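Long-range contacts in probable LRR receptor-like serine/threonine-protein kinase At4g26540 (Arabidopsis thaliana, PDB 5HZ0), which acts as a cell-surface receptor kinase for RGF peptide hormones, which maintain the root stem cell niche, and pairs with SERK co-receptors when they bind: residues L36-S41 with F60-L65; I53-D59 with P78-L84. The protein carries 5 engineered substitutions. All coordinates share one frame; numbering follows the deposited sequence.

Contact 1 of 2, residues L36-S41 with F60-L65; sequences LKSLTS and FTELEL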
loop_
_atom_site.group_PDB
_atom_site.type_symbol
_atom_site.label_atom_id
_atom_site.label_comp_id
_atom_site.label_asym_id
_atom_site.label_seq_id
_atom_site.Cartn_x
_atom_site.Cartn_y
_atom_site.Cartn_z
ATOM N N LEU A 36 -18.701 24.571 -46.051
ATOM C CA LEU A 36 -19.783 23.611 -45.856
ATOM C C LEU A 36 -20.567 23.942 -44.593
ATOM O O LEU A 36 -20.285 23.429 -43.512
ATOM C CB LEU A 36 -19.236 22.187 -45.791
ATOM C CG LEU A 36 -17.971 21.970 -44.960
ATOM C CD1 LEU A 36 -18.126 20.738 -44.095
ATOM C CD2 LEU A 36 -16.744 21.843 -45.846
ATOM N N LYS A 37 -21.559 24.808 -44.742
ATOM C CA LYS A 37 -22.272 25.354 -43.595
ATOM C C LYS A 37 -23.488 24.512 -43.206
ATOM O O LYS A 37 -24.293 24.922 -42.372
ATOM C CB LYS A 37 -22.641 26.826 -43.831
ATOM C CG LYS A 37 -21.559 27.828 -43.382
ATOM C CD LYS A 37 -20.219 27.622 -44.104
ATOM C CE LYS A 37 -19.038 27.665 -43.127
ATOM N NZ LYS A 37 -17.733 27.304 -43.765
ATOM N N SER A 38 -23.642 23.356 -43.845
ATOM C CA SER A 38 -24.694 22.406 -43.478
ATOM C C SER A 38 -24.239 21.244 -42.574
ATOM O O SER A 38 -25.038 20.369 -42.251
ATOM C CB SER A 38 -25.382 21.855 -44.729
ATOM O OG SER A 38 -24.460 21.141 -45.528
ATOM N N LEU A 39 -22.969 21.234 -42.179
ATOM C CA LEU A 39 -22.398 20.149 -41.367
ATOM C C LEU A 39 -23.064 20.011 -39.992
ATOM O O LEU A 39 -23.110 20.968 -39.214
ATOM C CB LEU A 39 -20.895 20.387 -41.181
ATOM C CG LEU A 39 -20.052 19.401 -40.370
ATOM C CD1 LEU A 39 -19.818 18.125 -41.143
ATOM C CD2 LEU A 39 -18.720 20.032 -39.994
ATOM N N THR A 40 -23.595 18.820 -39.709
ATOM C CA THR A 40 -24.250 18.555 -38.428
ATOM C C THR A 40 -23.365 17.927 -37.329
ATOM O O THR A 40 -23.662 18.041 -36.133
ATOM C CB THR A 40 -25.506 17.662 -38.655
ATOM O OG1 THR A 40 -26.620 18.207 -37.941
ATOM C CG2 THR A 40 -25.261 16.215 -38.210
ATOM N N SER A 41 -22.270 17.289 -37.736
ATOM C CA SER A 41 -21.461 16.502 -36.808
ATOM C C SER A 41 -19.975 16.577 -37.153
ATOM O O SER A 41 -19.594 16.305 -38.284
ATOM C CB SER A 41 -21.959 15.054 -36.797
ATOM O OG SER A 41 -21.114 14.207 -36.045
ATOM N N PHE A 60 -20.658 27.052 -37.499
ATOM C CA PHE A 60 -21.410 25.953 -38.084
ATOM C C PHE A 60 -22.627 25.817 -37.211
ATOM O O PHE A 60 -22.590 25.198 -36.152
ATOM C CB PHE A 60 -20.613 24.652 -38.021
ATOM C CG PHE A 60 -19.252 24.729 -38.666
ATOM C CD1 PHE A 60 -19.117 25.086 -39.999
ATOM C CD2 PHE A 60 -18.110 24.414 -37.943
ATOM C CE1 PHE A 60 -17.872 25.143 -40.596
ATOM C CE2 PHE A 60 -16.865 24.466 -38.536
ATOM C CZ PHE A 60 -16.746 24.831 -39.866
ATOM N N THR A 61 -23.741 26.320 -37.718
ATOM C CA THR A 61 -24.892 26.578 -36.874
ATOM C C THR A 61 -25.662 25.305 -36.615
ATOM O O THR A 61 -26.342 25.184 -35.601
ATOM C CB THR A 61 -25.804 27.654 -37.490
ATOM O OG1 THR A 61 -26.271 27.216 -38.772
ATOM C CG2 THR A 61 -25.030 28.955 -37.666
ATOM N N GLU A 62 -25.527 24.347 -37.527
ATOM C CA GLU A 62 -26.263 23.090 -37.438
ATOM C C GLU A 62 -25.511 22.023 -36.663
ATOM O O GLU A 62 -25.972 20.888 -36.544
ATOM C CB GLU A 62 -26.623 22.575 -38.837
ATOM C CG GLU A 62 -28.062 22.865 -39.235
ATOM C CD GLU A 62 -28.430 24.328 -39.043
ATOM O OE1 GLU A 62 -27.724 25.198 -39.598
ATOM O OE2 GLU A 62 -29.421 24.606 -38.333
ATOM N N LEU A 63 -24.348 22.382 -36.142
ATOM C CA LEU A 63 -23.572 21.455 -35.329
ATOM C C LEU A 63 -24.357 20.890 -34.136
ATOM O O LEU A 63 -25.038 21.609 -33.402
ATOM C CB LEU A 63 -22.276 22.102 -34.859
ATOM C CG LEU A 63 -21.051 21.212 -35.036
ATOM C CD1 LEU A 63 -21.051 20.579 -36.419
ATOM C CD2 LEU A 63 -19.788 22.038 -34.813
ATOM N N GLU A 64 -24.226 19.583 -33.966
ATOM C CA GLU A 64 -24.959 18.813 -32.984
ATOM C C GLU A 64 -23.949 18.043 -32.154
ATOM O O GLU A 64 -24.045 18.001 -30.930
ATOM C CB GLU A 64 -26.006 17.894 -33.639
ATOM C CG GLU A 64 -27.304 18.617 -33.992
ATOM C CD GLU A 64 -28.213 17.842 -34.941
ATOM O OE1 GLU A 64 -28.274 16.590 -34.866
ATOM O OE2 GLU A 64 -28.877 18.506 -35.767
ATOM N N LEU A 65 -23.073 17.313 -32.837
ATOM C CA LEU A 65 -21.897 16.753 -32.185
ATOM C C LEU A 65 -20.627 17.534 -32.547
ATOM O O LEU A 65 -20.386 17.841 -33.711
ATOM C CB LEU A 65 -21.730 15.274 -32.544
ATOM C CG LEU A 65 -20.667 14.487 -31.760
ATOM C CD1 LEU A 65 -21.121 13.050 -31.512
ATOM C CD2 LEU A 65 -19.312 14.496 -32.473
#

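Contact 2 of 2, residues I53-D59 with P78-L84; sequences IPKEIGD and PVEIFRL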
loop_
_atom_site.group_PDB
_atom_site.type_symbol
_atom_site.label_atom_id
_atom_site.label_comp_id
_atom_site.label_asym_id
_atom_site.label_seq_id
_atom_site.Cartn_x
_atom_site.Cartn_y
_atom_site.Cartn_z
ATOM N N ILE A 53 -8.323 26.187 -30.666
ATOM C CA ILE A 53 -9.585 25.912 -31.337
ATOM C C ILE A 53 -10.014 27.237 -31.955
ATOM O O ILE A 53 -10.221 28.212 -31.239
ATOM C CB ILE A 53 -10.669 25.432 -30.358
ATOM C CG1 ILE A 53 -10.274 24.098 -29.753
ATOM C CG2 ILE A 53 -12.033 25.301 -31.060
ATOM C CD1 ILE A 53 -11.196 23.622 -28.678
ATOM N N PRO A 54 -10.153 27.271 -33.290
ATOM C CA PRO A 54 -10.530 28.486 -34.001
ATOM C C PRO A 54 -11.955 28.902 -33.636
ATOM O O PRO A 54 -12.863 28.078 -33.629
ATOM C CB PRO A 54 -10.386 28.084 -35.460
ATOM C CG PRO A 54 -10.437 26.601 -35.481
ATOM C CD PRO A 54 -10.066 26.092 -34.161
ATOM N N LYS A 55 -12.128 30.185 -33.330
ATOM C CA LYS A 55 -13.416 30.747 -32.941
ATOM C C LYS A 55 -14.438 30.551 -34.066
ATOM O O LYS A 55 -15.656 30.475 -33.835
ATOM C CB LYS A 55 -13.259 32.235 -32.586
ATOM C CG LYS A 55 -12.778 32.536 -31.148
ATOM C CD LYS A 55 -11.367 32.019 -30.822
ATOM C CE LYS A 55 -10.993 32.329 -29.362
ATOM N NZ LYS A 55 -9.906 31.450 -28.829
ATOM N N GLU A 56 -13.922 30.430 -35.285
ATOM C CA GLU A 56 -14.746 30.225 -36.472
ATOM C C GLU A 56 -15.612 28.963 -36.377
ATOM O O GLU A 56 -16.604 28.831 -37.097
ATOM C CB GLU A 56 -13.868 30.179 -37.733
ATOM C CG GLU A 56 -13.052 31.444 -37.979
ATOM C CD GLU A 56 -11.698 31.415 -37.293
ATOM O OE1 GLU A 56 -10.902 30.497 -37.588
ATOM O OE2 GLU A 56 -11.428 32.307 -36.459
ATOM N N ILE A 57 -15.232 28.047 -35.485
ATOM C CA ILE A 57 -16.032 26.859 -35.185
ATOM C C ILE A 57 -17.479 27.235 -34.885
ATOM O O ILE A 57 -18.409 26.573 -35.345
ATOM C CB ILE A 57 -15.446 26.078 -33.987
ATOM C CG1 ILE A 57 -14.314 25.157 -34.454
ATOM C CG2 ILE A 57 -16.529 25.266 -33.276
ATOM C CD1 ILE A 57 -14.783 23.974 -35.270
ATOM N N GLY A 58 -17.663 28.334 -34.159
ATOM C CA GLY A 58 -18.987 28.769 -33.754
ATOM C C GLY A 58 -19.891 29.127 -34.918
ATOM O O GLY A 58 -21.069 29.427 -34.723
ATOM N N ASP A 59 -19.346 29.088 -36.132
ATOM C CA ASP A 59 -20.109 29.447 -37.323
ATOM C C ASP A 59 -20.914 28.288 -37.926
ATOM O O ASP A 59 -21.791 28.517 -38.762
ATOM C CB ASP A 59 -19.196 30.045 -38.397
ATOM C CG ASP A 59 -18.552 31.357 -37.968
ATOM O OD1 ASP A 59 -18.994 31.955 -36.964
ATOM O OD2 ASP A 59 -17.605 31.798 -38.655
ATOM N N PRO A 78 -13.077 28.669 -26.892
ATOM C CA PRO A 78 -13.639 29.900 -27.465
ATOM C C PRO A 78 -15.119 30.048 -27.125
ATOM O O PRO A 78 -15.859 29.086 -27.310
ATOM C CB PRO A 78 -13.463 29.688 -28.968
ATOM C CG PRO A 78 -12.296 28.765 -29.073
ATOM C CD PRO A 78 -12.432 27.825 -27.912
ATOM N N VAL A 79 -15.532 31.213 -26.626
ATOM C CA VAL A 79 -16.928 31.451 -26.249
ATOM C C VAL A 79 -17.879 31.326 -27.452
ATOM O O VAL A 79 -19.074 31.053 -27.292
ATOM C CB VAL A 79 -17.113 32.843 -25.584
ATOM C CG1 VAL A 79 -17.113 33.934 -26.631
ATOM C CG2 VAL A 79 -18.405 32.899 -24.816
ATOM N N GLU A 80 -17.334 31.510 -28.652
ATOM C CA GLU A 80 -18.106 31.384 -29.877
ATOM C C GLU A 80 -18.583 29.938 -30.075
ATOM O O GLU A 80 -19.600 29.690 -30.734
ATOM C CB GLU A 80 -17.284 31.860 -31.077
ATOM C CG GLU A 80 -17.049 33.376 -31.125
ATOM C CD GLU A 80 -16.163 33.906 -29.994
ATOM O OE1 GLU A 80 -15.507 33.096 -29.302
ATOM O OE2 GLU A 80 -16.130 35.141 -29.792
ATOM N N ILE A 81 -17.851 28.991 -29.489
ATOM C CA ILE A 81 -18.259 27.588 -29.483
ATOM C C ILE A 81 -19.657 27.458 -28.887
ATOM O O ILE A 81 -20.432 26.581 -29.269
ATOM C CB ILE A 81 -17.258 26.716 -28.686
ATOM C CG1 ILE A 81 -16.469 25.800 -29.621
ATOM C CG2 ILE A 81 -17.958 25.886 -27.610
ATOM C CD1 ILE A 81 -15.438 24.955 -28.884
ATOM N N PHE A 82 -19.980 28.364 -27.969
ATOM C CA PHE A 82 -21.253 28.320 -27.262
ATOM C C PHE A 82 -22.383 29.007 -28.018
ATOM O O PHE A 82 -23.521 29.052 -27.544
ATOM C CB PHE A 82 -21.088 28.888 -25.857
ATOM C CG PHE A 82 -20.057 28.166 -25.056
ATOM C CD1 PHE A 82 -20.281 26.868 -24.640
ATOM C CD2 PHE A 82 -18.851 28.763 -24.752
ATOM C CE1 PHE A 82 -19.329 26.185 -23.918
ATOM C CE2 PHE A 82 -17.896 28.078 -24.033
ATOM C CZ PHE A 82 -18.136 26.792 -23.610
ATOM N N ARG A 83 -22.062 29.532 -29.198
ATOM C CA ARG A 83 -23.074 30.067 -30.099
ATOM C C ARG A 83 -23.853 28.943 -30.775
ATOM O O ARG A 83 -24.907 29.183 -31.364
ATOM C CB ARG A 83 -22.438 30.972 -31.158
ATOM C CG ARG A 83 -21.788 32.221 -30.582
ATOM C CD ARG A 83 -21.062 33.027 -31.650
ATOM N NE ARG A 83 -20.667 34.342 -31.154
ATOM C CZ ARG A 83 -19.937 35.208 -31.845
ATOM N NH1 ARG A 83 -19.514 34.892 -33.062
ATOM N NH2 ARG A 83 -19.627 36.385 -31.321
ATOM N N LEU A 84 -23.383 27.707 -30.642
ATOM C CA LEU A 84 -24.002 26.639 -31.399
ATOM C C LEU A 84 -25.152 26.115 -30.569
ATOM O O LEU A 84 -24.972 25.265 -29.709
ATOM C CB LEU A 84 -22.987 25.510 -31.600
ATOM C CG LEU A 84 -21.601 25.885 -32.121
ATOM C CD1 LEU A 84 -20.717 24.661 -32.201
ATOM C CD2 LEU A 84 -21.711 26.547 -33.469
#

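Contact 1 of 2, residues L36-S41 with F60-L65
Glu64 N donates to Thr40 O at 2.7 Å, the N-H bent to 137° at hydrogen, and Leu65 N reaches the same oxygen in a longer, weak bond. These bonds lead into the parallel strand ladder that joins successive coils of the extracellular leucine-rich repeat solenoid; beyond it, Thr40 bonds back to Ser15 and Glu64 onward to Lys88 and Thr89. Beside these bonds, Thr40 OG1 stands 3.1 Å from both Glu62 O and Glu64 OE2. A hydroxyl suits this partly exposed edge, facing a carbonyl and a carboxylate. Glu62 extends its own carboxylate elsewhere, to a salt bridge with Lys86 and a bond from Thr61 OG1.

Inward, Leu39 CG meets Leu63 CD1 at 4.2 Å, leucine on leucine between coils. Phe60, with CG turned anti to its carbonyl carbon (chi1 -56°), brings CE1 to 3.8 Å from Lys37 CE, whose bent chain approaches the ring obliquely. Replacing Phe60 by an alanine would probably leave the end of the Lys37 chain, CE above all, without its apolar partner and freer to turn. Where the strands begin, Ser41 OG lies 3.7 Å from Leu65 CB.

Contact 2 of 2, residues I53-D59 with P78-L84
Lys55 lays its aliphatic chain across the Pro78 ring at about a right angle, its CD 3.6 Å from Pro78 CB. The bend at chi2 (64°) carries the end of the chain over one face of the proline, right out to the ammonium, Lys55 NZ being 3.6 Å from Pro78 CG. Lys55 NZ stays 5.9 Å from Glu80 OE1, so the charges are near without pairing, and that carboxylate oxygen instead lies against Lys55 CG. A long, flexible chain suits this partly exposed flank, its methylenes covering the ring. At the CG-CD edge of the ring Ile53 crosses nearly perpendicularly, its CB 3.8 Å from Pro78 CD.

Each segment holds the proline of the Ile-Pro signature of plant-type leucine-rich repeats and the 3-10 turn after it (55-59 and 79-83), stacked coil on coil away from the strand ladder. Deeper in, Ile57 and Ile81 lie side by side pointing the same way, with Ile57 CG2 3.7 Å from Ile81 CG1; both also touch Leu66 of strand 65-67, as befits branched apolar residues facing the core. Gly58 has no CB to hold the coils apart, and the backbones draw close: its CA is 4.5 Å from Ile81 CA and makes a C-H...O contact with Glu80 O. Phe82 takes the equivalent place one coil on, packing against Pro102 and Ile105. Leu84 turns its CD2 methyl to the carbonyl oxygen of Gly58.

Overall arrangement
Both contacts join the same two neighbouring coils near the N-terminal end of the solenoid, their segments alternating along the chain and their centres about 12 Å apart. Contact 1, at the start of the strands, is a surface contact: backbone bonds and polar side chains set the coils in parallel step, with apolar packing of Leu39, Leu63 and Phe60 beside them. Contact 2, between the 3-10 turns, is mostly buried; its backbone bonds stay within each turn, and the turns meet through isoleucine, proline and lysine methylenes. The two merge at Leu84, whose CD1 meets Leu63 CD2 at 3.8 Å and whose CD2 packs against the carbonyl of Phe60, linking the apolar side of contact 1 to the interior.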